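Local coordinates for protein glucuronoarabinoxylan endo-1,4-beta-xylanase (Clostridium papyrosolvens, PDB 4FMV) that hydrolyses internal beta-1,4 linkages of xylan as a family 30, subfamily 8 endoxylanase, the chain here being the catalytic part of a longer protein, at residues Met34-Gly39 with Lys75-Ala81; Asp40-Ser44 with Ala284-Gly288. All blocks are in the same frame, centred on the assembly; numbering follows the deposited sequence.

Interaction 1. Residues Met34-Gly39 with Lys75-Ala81; sequences MNSLYG and KASAKGA
K79 lays its aliphatic chain along the last turn of helix 31-40, and each of its carbons finds something there. CB sits 3.7 Å from the CB of Y38 and equally close to the carbonyl O of that residue. CG touches the same Y38 CB and approaches the backbone N of G39; CD then runs past G39 N and CA. A bend at chi2 (-60°) turns the chain over G39. CE lies nearest N35 OD1, with the glycine CA a little farther off, and a second bend at chi4 (-85°) brings NZ to the same oxygen in a weak hydrogen bond of 3.3 Å.

In this (beta/alpha)8 barrel the contact joins two helices of the outer layer, 31-40 and 67-78, and both lean on strand 45-49 of the barrel through L46. Helix 67-78 ends here in a Schellman motif: G80, with positive phi, is its C-prime residue, and A76 O accepts from K79 N and A81 N on opposite faces of its plane. That turn brings A81 CB to the edge of the Y38 ring, 3.6 Å from CD2, while A76 CB sits over one face, nearer the CD2-CE2 side than the ring centre. The phenol OH bonds to I45 O. M34 bends at chi2 and chi3, setting CE 4.0 Å from A76 CB, and its CG meets K75 CD at 3.7 Å.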
ATOM      1  N   MET A  34     -12.732   2.364  11.862  1.00 13.33           N
ATOM      2  CA  MET A  34     -11.354   1.934  12.148  1.00 11.81           C
ATOM      3  C   MET A  34     -11.302   0.540  12.784  1.00 11.65           C
ATOM      4  O   MET A  34     -10.403  -0.259  12.475  1.00 12.01           O
ATOM      5  CB  MET A  34     -10.629   2.964  13.027  1.00  9.89           C
ATOM      6  CG  MET A  34     -10.491   4.325  12.342  1.00  8.72           C
ATOM      7  SD  MET A  34      -9.655   4.241  10.712  1.00 13.57           S
ATOM      8  CE  MET A  34      -7.947   4.078  11.255  1.00  8.63           C
ATOM      9  N   ASN A  35     -12.274   0.236  13.649  1.00 10.89           N
ATOM     10  CA  ASN A  35     -12.353  -1.100  14.271  1.00 14.02           C
ATOM     11  C   ASN A  35     -12.687  -2.172  13.255  1.00 12.57           C
ATOM     12  O   ASN A  35     -12.169  -3.291  13.323  1.00 13.04           O
ATOM     13  CB  ASN A  35     -13.366  -1.138  15.435  1.00 15.48           C
ATOM     14  CG  ASN A  35     -12.908  -0.329  16.639  1.00 16.63           C
ATOM     15  OD1 ASN A  35     -11.730   0.025  16.754  1.00 18.16           O
ATOM     16  ND2 ASN A  35     -13.847  -0.028  17.551  1.00 16.18           N
ATOM     17  N   SER A  36     -13.544  -1.832  12.294  1.00 11.55           N
ATOM     18  CA  SER A  36     -13.886  -2.779  11.235  1.00 10.28           C
ATOM     19  C   SER A  36     -12.678  -3.039  10.337  1.00 10.77           C
ATOM     20  O   SER A  36     -12.363  -4.189  10.022  1.00 12.71           O
ATOM     21  CB  SER A  36     -15.062  -2.265  10.394  1.00  9.83           C
ATOM     22  OG  SER A  36     -16.270  -2.219  11.147  1.00 10.92           O
ATOM     23  N   LEU A  37     -12.022  -1.963   9.908  1.00  9.09           N
ATOM     24  CA  LEU A  37     -10.919  -2.074   8.954  1.00 10.75           C
ATOM     25  C   LEU A  37      -9.606  -2.510   9.598  1.00  9.93           C
ATOM     26  O   LEU A  37      -8.900  -3.388   9.073  1.00  8.57           O
ATOM     27  CB  LEU A  37     -10.717  -0.737   8.231  1.00  8.22           C
ATOM     28  CG  LEU A  37     -11.892  -0.338   7.328  1.00 11.28           C
ATOM     29  CD1 LEU A  37     -11.524   0.856   6.512  1.00 14.96           C
ATOM     30  CD2 LEU A  37     -12.275  -1.513   6.403  1.00 12.06           C
ATOM     31  N   TYR A  38      -9.247  -1.841  10.693  1.00  7.25           N
ATOM     32  CA  TYR A  38      -7.995  -2.128  11.375  1.00  8.02           C
ATOM     33  C   TYR A  38      -8.035  -3.287  12.359  1.00 13.31           C
ATOM     34  O   TYR A  38      -7.017  -3.960  12.532  1.00 11.81           O
ATOM     35  CB  TYR A  38      -7.325  -0.840  11.902  1.00  6.69           C
ATOM     36  CG  TYR A  38      -6.821  -0.059  10.705  1.00 10.72           C
ATOM     37  CD1 TYR A  38      -7.714   0.647   9.885  1.00 10.36           C
ATOM     38  CD2 TYR A  38      -5.488  -0.123  10.319  1.00 10.94           C
ATOM     39  CE1 TYR A  38      -7.278   1.321   8.748  1.00  9.56           C
ATOM     40  CE2 TYR A  38      -5.042   0.548   9.175  1.00 10.31           C
ATOM     41  CZ  TYR A  38      -5.940   1.262   8.401  1.00 10.27           C
ATOM     42  OH  TYR A  38      -5.498   1.914   7.266  1.00  8.96           O
ATOM     43  N   GLY A  39      -9.138  -3.443  13.100  1.00 14.25           N
ATOM     44  CA  GLY A  39      -9.365  -4.680  13.845  1.00 13.72           C
ATOM     45  C   GLY A  39      -9.857  -5.944  13.151  1.00 12.21           C
ATOM     46  O   GLY A  39      -9.091  -6.900  12.995  1.00 12.20           O
ATOM     47  N   LYS A  75      -5.959   5.713  16.122  1.00  8.92           N
ATOM     48  CA  LYS A  75      -6.821   4.533  16.019  1.00 13.14           C
ATOM     49  C   LYS A  75      -6.132   3.377  15.281  1.00 10.71           C
ATOM     50  O   LYS A  75      -6.216   2.215  15.702  1.00 13.06           O
ATOM     51  CB  LYS A  75      -8.173   4.882  15.377  1.00 12.13           C
ATOM     52  CG  LYS A  75      -9.063   5.733  16.288  1.00 10.80           C
ATOM     53  CD  LYS A  75     -10.330   6.139  15.590  1.00 10.59           C
ATOM     54  CE  LYS A  75     -11.190   7.081  16.464  1.00 12.08           C
ATOM     55  NZ  LYS A  75     -10.521   8.370  16.724  1.00 13.46           N
ATOM     56  N   ALA A  76      -5.449   3.700  14.189  1.00  7.73           N
ATOM     57  CA  ALA A  76      -4.711   2.697  13.435  1.00  9.39           C
ATOM     58  C   ALA A  76      -3.601   2.097  14.295  1.00 12.87           C
ATOM     59  O   ALA A  76      -3.446   0.877  14.345  1.00 14.91           O
ATOM     60  CB  ALA A  76      -4.143   3.292  12.116  1.00  5.00           C
ATOM     61  N   SER A  77      -2.859   2.949  15.002  1.00 12.99           N
ATOM     62  CA  SER A  77      -1.733   2.497  15.812  1.00 14.33           C
ATOM     63  C   SER A  77      -2.162   1.571  16.934  1.00 14.48           C
ATOM     64  O   SER A  77      -1.431   0.649  17.288  1.00 13.41           O
ATOM     65  CB  SER A  77      -0.991   3.688  16.434  1.00 18.34           C
ATOM     66  OG  SER A  77      -0.414   4.503  15.429  1.00 23.11           O
ATOM     67  N   ALA A  78      -3.327   1.841  17.523  1.00 12.86           N
ATOM     68  CA  ALA A  78      -3.794   1.050  18.651  1.00 14.71           C
ATOM     69  C   ALA A  78      -4.116  -0.362  18.181  1.00 15.87           C
ATOM     70  O   ALA A  78      -4.236  -1.286  18.996  1.00 17.72           O
ATOM     71  CB  ALA A  78      -5.045   1.714  19.294  1.00 13.86           C
ATOM     72  N   LYS A  79      -4.317  -0.507  16.870  1.00 15.15           N
ATOM     73  CA  LYS A  79      -4.605  -1.801  16.235  1.00 14.92           C
ATOM     74  C   LYS A  79      -3.347  -2.457  15.668  1.00 15.33           C
ATOM     75  O   LYS A  79      -3.429  -3.442  14.931  1.00 16.11           O
ATOM     76  CB  LYS A  79      -5.667  -1.673  15.136  1.00 13.67           C
ATOM     77  CG  LYS A  79      -7.072  -1.335  15.641  1.00 15.41           C
ATOM     78  CD  LYS A  79      -7.577  -2.406  16.588  1.00 17.55           C
ATOM     79  CE  LYS A  79      -9.018  -2.153  17.005  1.00 19.35           C
ATOM     80  NZ  LYS A  79      -9.077  -1.228  18.157  1.00 23.71           N
ATOM     81  N   GLY A  80      -2.199  -1.849  15.925  1.00 13.20           N
ATOM     82  CA  GLY A  80      -0.948  -2.403  15.447  1.00 16.84           C
ATOM     83  C   GLY A  80      -0.525  -1.988  14.038  1.00 14.21           C
ATOM     84  O   GLY A  80       0.453  -2.523  13.507  1.00 17.30           O
ATOM     85  N   ALA A  81      -1.240  -1.056  13.417  1.00  9.56           N
ATOM     86  CA  ALA A  81      -0.822  -0.578  12.085  1.00  9.69           C
ATOM     87  C   ALA A  81       0.311   0.420  12.182  1.00 12.14           C
ATOM     88  O   ALA A  81       0.445   1.111  13.197  1.00 13.73           O
ATOM     89  CB  ALA A  81      -1.992   0.060  11.330  1.00 10.28           C
TER

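Interaction 2. Residues Asp40-Ser44 with Ala284-Gly288; sequences DLGYS and AYVLG
The turn between helix 31-40 and strand 45-49, part of the (beta/alpha)8 barrel, packs against one side of helix 282-291 through two side chains, L41 and Y43. G42, with positive phi, is where the chain leaves the helical path, and L41 and Y43 on its two flanks both reach the same turn of helix. L41 forks: CD1 lies 3.5 Å from the carbonyl O of A284 and also touches A284 CB, whereas CD2 meets CD1 of the Y285 ring at 3.8 Å, the leucine side chain running roughly perpendicular to that of the tyrosine. The backbones come close at L41 and G288, their CA atoms 5.1 Å apart; a glycine there has no CB to press on that of L41.

With chi1 near 180° (-176°) the L287 side chain extends away from its own N toward Y43, and CD2 lies over a face of that ring in a CH-pi contact, 4.1 Å from the centroid and 27° off the normal. L287 also touches I250 of helix 240-255. At the far end of the phenol, A284 O lies in the ring plane and accepts a 2.8 Å hydrogen bond from Y43 OH, which arrives in the carbonyl plane on a lone pair, with a C=O...O angle of 108°; the same oxygen also takes the helical bond from G288 N.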
ATOM      1  N   ASP A  40     -11.066  -5.884  12.580  1.00 10.91           N
ATOM      2  CA  ASP A  40     -11.733  -7.054  12.001  1.00 10.43           C
ATOM      3  C   ASP A  40     -10.968  -7.534  10.780  1.00 10.06           C
ATOM      4  O   ASP A  40     -10.691  -8.715  10.676  1.00 12.25           O
ATOM      5  CB  ASP A  40     -13.190  -6.756  11.561  1.00 14.66           C
ATOM      6  CG  ASP A  40     -14.144  -6.529  12.745  1.00 16.10           C
ATOM      7  OD1 ASP A  40     -13.774  -6.850  13.887  1.00 18.32           O
ATOM      8  OD2 ASP A  40     -15.265  -6.029  12.529  1.00 15.37           O
ATOM      9  N   LEU A  41     -10.670  -6.623   9.852  1.00  6.91           N
ATOM     10  CA  LEU A  41      -9.932  -6.985   8.640  1.00 11.15           C
ATOM     11  C   LEU A  41      -8.412  -6.885   8.772  1.00 11.20           C
ATOM     12  O   LEU A  41      -7.682  -7.151   7.812  1.00 11.56           O
ATOM     13  CB  LEU A  41     -10.389  -6.158   7.441  1.00 10.12           C
ATOM     14  CG  LEU A  41     -11.893  -6.179   7.177  1.00 14.31           C
ATOM     15  CD1 LEU A  41     -12.252  -5.436   5.894  1.00 16.24           C
ATOM     16  CD2 LEU A  41     -12.443  -7.593   7.148  1.00 13.15           C
ATOM     17  N   GLY A  42      -7.939  -6.466   9.941  1.00  8.48           N
ATOM     18  CA  GLY A  42      -6.515  -6.486  10.241  1.00 10.80           C
ATOM     19  C   GLY A  42      -5.609  -5.608   9.380  1.00  9.55           C
ATOM     20  O   GLY A  42      -4.425  -5.929   9.221  1.00  9.67           O
ATOM     21  N   TYR A  43      -6.126  -4.503   8.836  1.00 11.92           N
ATOM     22  CA  TYR A  43      -5.262  -3.595   8.066  1.00 11.89           C
ATOM     23  C   TYR A  43      -4.081  -3.148   8.935  1.00 14.02           C
ATOM     24  O   TYR A  43      -4.248  -2.764  10.107  1.00 10.35           O
ATOM     25  CB  TYR A  43      -5.991  -2.356   7.574  1.00  9.71           C
ATOM     26  CG  TYR A  43      -7.009  -2.572   6.498  1.00  7.92           C
ATOM     27  CD1 TYR A  43      -7.428  -3.844   6.146  1.00  9.23           C
ATOM     28  CD2 TYR A  43      -7.542  -1.488   5.812  1.00  6.07           C
ATOM     29  CE1 TYR A  43      -8.402  -4.025   5.155  1.00  9.31           C
ATOM     30  CE2 TYR A  43      -8.506  -1.663   4.844  1.00  6.54           C
ATOM     31  CZ  TYR A  43      -8.923  -2.924   4.509  1.00  7.86           C
ATOM     32  OH  TYR A  43      -9.894  -3.075   3.526  1.00 12.01           O
ATOM     33  N   SER A  44      -2.883  -3.317   8.386  1.00 13.91           N
ATOM     34  CA  SER A  44      -1.633  -3.001   9.076  1.00 12.78           C
ATOM     35  C   SER A  44      -0.922  -1.678   8.693  1.00  6.85           C
ATOM     36  O   SER A  44       0.176  -1.414   9.165  1.00  6.83           O
ATOM     37  CB  SER A  44      -0.701  -4.201   8.946  1.00 11.83           C
ATOM     38  OG  SER A  44      -0.616  -4.535   7.575  1.00 13.08           O
ATOM     39  N   ALA A 284     -13.264  -3.766   0.512  1.00 13.53           N
ATOM     40  CA  ALA A 284     -12.509  -3.805   1.772  1.00  9.83           C
ATOM     41  C   ALA A 284     -12.128  -5.235   2.133  1.00  9.01           C
ATOM     42  O   ALA A 284     -11.030  -5.487   2.622  1.00  9.49           O
ATOM     43  CB  ALA A 284     -13.322  -3.165   2.922  1.00 10.12           C
ATOM     44  N   TYR A 285     -13.049  -6.163   1.898  1.00 10.25           N
ATOM     45  CA  TYR A 285     -12.826  -7.581   2.173  1.00 10.84           C
ATOM     46  C   TYR A 285     -11.831  -8.204   1.181  1.00 12.99           C
ATOM     47  O   TYR A 285     -11.017  -9.047   1.567  1.00  9.80           O
ATOM     48  CB  TYR A 285     -14.144  -8.337   2.157  1.00 10.38           C
ATOM     49  CG  TYR A 285     -15.116  -7.884   3.235  1.00 10.14           C
ATOM     50  CD1 TYR A 285     -15.060  -8.422   4.516  1.00 11.10           C
ATOM     51  CD2 TYR A 285     -16.075  -6.914   2.976  1.00  8.62           C
ATOM     52  CE1 TYR A 285     -15.949  -8.020   5.509  1.00 12.50           C
ATOM     53  CE2 TYR A 285     -16.981  -6.498   3.974  1.00 12.06           C
ATOM     54  CZ  TYR A 285     -16.901  -7.052   5.234  1.00 13.25           C
ATOM     55  OH  TYR A 285     -17.776  -6.670   6.226  1.00 17.63           O
ATOM     56  N   VAL A 286     -11.872  -7.775  -0.081  1.00 11.05           N
ATOM     57  CA  VAL A 286     -10.843  -8.196  -1.036  1.00 10.56           C
ATOM     58  C   VAL A 286      -9.455  -7.885  -0.457  1.00 10.57           C
ATOM     59  O   VAL A 286      -8.579  -8.750  -0.420  1.00 10.92           O
ATOM     60  CB  VAL A 286     -10.972  -7.487  -2.394  1.00  7.82           C
ATOM     61  CG1 VAL A 286      -9.703  -7.786  -3.278  1.00  8.03           C
ATOM     62  CG2 VAL A 286     -12.266  -7.897  -3.105  1.00  5.95           C
ATOM     63  N   LEU A 287      -9.249  -6.651  -0.002  1.00  9.86           N
ATOM     64  CA  LEU A 287      -7.958  -6.291   0.580  1.00 10.10           C
ATOM     65  C   LEU A 287      -7.698  -7.075   1.862  1.00 12.21           C
ATOM     66  O   LEU A 287      -6.554  -7.454   2.149  1.00 12.37           O
ATOM     67  CB  LEU A 287      -7.844  -4.781   0.811  1.00 11.89           C
ATOM     68  CG  LEU A 287      -6.511  -4.241   1.332  1.00 10.57           C
ATOM     69  CD1 LEU A 287      -5.405  -4.501   0.313  1.00  7.53           C
ATOM     70  CD2 LEU A 287      -6.615  -2.740   1.612  1.00 11.48           C
ATOM     71  N   GLY A 288      -8.756  -7.331   2.630  1.00 12.93           N
ATOM     72  CA  GLY A 288      -8.637  -8.105   3.858  1.00 12.95           C
ATOM     73  C   GLY A 288      -8.178  -9.552   3.685  1.00 12.78           C
ATOM     74  O   GLY A 288      -7.582 -10.133   4.602  1.00 10.53           O
TER

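The two interactions hold successive pieces of one chain run: interaction 1 uses helix 31-40, interaction 2 the turn that follows it, and they meet where N35 O and S36 O probably bond to the backbone N atoms of D40 and L41. Their outer partners differ, helix 67-78 for one and helix 282-291 for the other. Interaction 2 is the more buried, its polar link being a tyrosine hydroxyl to a helix carbonyl. Interaction 1 is mixed: tyrosine, methionine and alanines pack inside, while partly exposed lysines and N35 line its outer side, with a weak bond. The edge-to-face pair of Y38 and Y43 joins them.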